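Local coordinates for protein MmoQ Response regulator (Methylococcus capsulatus, PDB 3LJX) that probably synthesises cyclic di-GMP from two molecules of GTP as a full-length response regulator, of which this chain is the part holding the HDOD domain, at residues Ser14-Ser19 against Gly145-Ala150. Sequence-based numbering, arbitrary orientation.
Sequences SLPTAS and GRLALA
L147 of helix 144-152 meets both L15 and P16 of the loop that leads into helix 19-29, and the contact is wholly apolar and buried. Its two methyls share the work. CD1 touches both loop residues, 3.8 Å from L15 CB and 3.9 Å from P16 CD, while CD2 lies 4.0 Å from P16 CG. CG and CD of the proline ring thus face the two methyls of L147. The chi1 of L147, -136°, is off a staggered value, and with it both methyls face P16. With an alanine in place of L147 both methyls go, which would probably open a gap beside the P16 ring and leave L15 CB without its methyl neighbour.

The second apolar touch involves the backbone as well. L15 has CG beside its own backbone N and anti to the carbonyl carbon (chi1 -57°), and its CD2 comes down on A148, 3.6 Å from CA and 4.0 Å from CB. The small alanine lets this methyl come close to the helix backbone.

Other helices flank the contact: L147 also packs on Y106 and Y109 of helix 106-125, and A148 on L184 and L188 of helix 181-191. Both L15 and P16 also touch T151 of helix 144-152. Farther along the loop, T17 OG1 is hydrogen-bonded to D46 OD2, and A18 is the N-cap residue of helix 19-29. The arrangement is loop-on-helix packing within the all-helical HDOD domain, joining the loop before helix 19-29, near the start of the chain, to helix 144-152.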
# COMPACT_ATOMS: atom_id res chain seq x y z
N SER A 14 8.72 7.72 9.76
CA SER A 14 10.08 7.27 9.45
C SER A 14 10.17 6.40 8.20
O SER A 14 11.27 6.01 7.79
CB SER A 14 10.66 6.49 10.63
OG SER A 14 10.07 5.19 10.71
N LEU A 15 9.04 6.05 7.59
CA LEU A 15 9.11 5.20 6.40
C LEU A 15 9.76 5.97 5.23
O LEU A 15 9.41 7.12 4.97
CB LEU A 15 7.73 4.66 6.02
CG LEU A 15 6.95 3.87 7.09
CD1 LEU A 15 5.52 3.61 6.63
CD2 LEU A 15 7.64 2.54 7.45
N PRO A 16 10.72 5.33 4.54
CA PRO A 16 11.42 6.05 3.48
C PRO A 16 10.59 6.21 2.21
O PRO A 16 9.56 5.54 2.01
CB PRO A 16 12.63 5.15 3.20
CG PRO A 16 12.10 3.77 3.51
CD PRO A 16 11.21 3.95 4.69
N THR A 17 11.06 7.12 1.36
CA THR A 17 10.53 7.32 0.02
C THR A 17 11.71 7.16 -0.94
O THR A 17 12.85 7.44 -0.57
CB THR A 17 9.97 8.74 -0.11
OG1 THR A 17 8.85 8.89 0.77
CG2 THR A 17 9.54 9.03 -1.56
N ALA A 18 11.46 6.68 -2.16
CA ALA A 18 12.52 6.57 -3.17
C ALA A 18 13.15 7.94 -3.48
O ALA A 18 12.45 8.95 -3.57
CB ALA A 18 12.01 5.91 -4.46
N SER A 19 14.47 7.97 -3.63
CA SER A 19 15.19 9.21 -3.93
C SER A 19 14.63 9.95 -5.13
O SER A 19 14.36 11.15 -5.06
CB SER A 19 16.68 8.95 -4.14
OG SER A 19 17.29 8.61 -2.91
N GLY A 145 3.42 -3.13 5.56
CA GLY A 145 4.07 -3.79 6.68
C GLY A 145 5.47 -4.31 6.37
O GLY A 145 6.31 -4.41 7.28
N ARG A 146 5.75 -4.64 5.12
CA ARG A 146 7.10 -5.09 4.74
C ARG A 146 8.09 -3.95 4.87
O ARG A 146 9.15 -4.11 5.49
CB ARG A 146 7.13 -5.61 3.31
CG ARG A 146 6.31 -6.86 3.04
CD ARG A 146 6.62 -7.35 1.63
NE ARG A 146 5.78 -8.48 1.24
CZ ARG A 146 6.10 -9.76 1.39
NH1 ARG A 146 7.28 -10.12 1.92
NH2 ARG A 146 5.25 -10.70 0.99
N LEU A 147 7.75 -2.81 4.27
CA LEU A 147 8.55 -1.59 4.40
C LEU A 147 8.81 -1.27 5.88
O LEU A 147 9.93 -0.92 6.26
CB LEU A 147 7.80 -0.42 3.77
CG LEU A 147 8.51 0.60 2.87
CD1 LEU A 147 8.11 1.99 3.28
CD2 LEU A 147 10.04 0.45 2.84
N ALA A 148 7.77 -1.37 6.70
CA ALA A 148 7.88 -1.02 8.11
C ALA A 148 8.86 -1.91 8.88
O ALA A 148 9.63 -1.42 9.69
CB ALA A 148 6.51 -1.04 8.78
N LEU A 149 8.84 -3.22 8.64
CA LEU A 149 9.77 -4.09 9.34
C LEU A 149 11.20 -3.81 8.89
O LEU A 149 12.12 -3.78 9.71
CB LEU A 149 9.45 -5.55 9.07
CG LEU A 149 8.26 -6.12 9.82
CD1 LEU A 149 8.06 -7.60 9.41
CD2 LEU A 149 8.50 -5.97 11.30
N ALA A 150 11.38 -3.63 7.58
CA ALA A 150 12.70 -3.37 7.01
C ALA A 150 13.26 -2.06 7.59
O ALA A 150 14.44 -1.94 7.85
CB ALA A 150 12.62 -3.28 5.48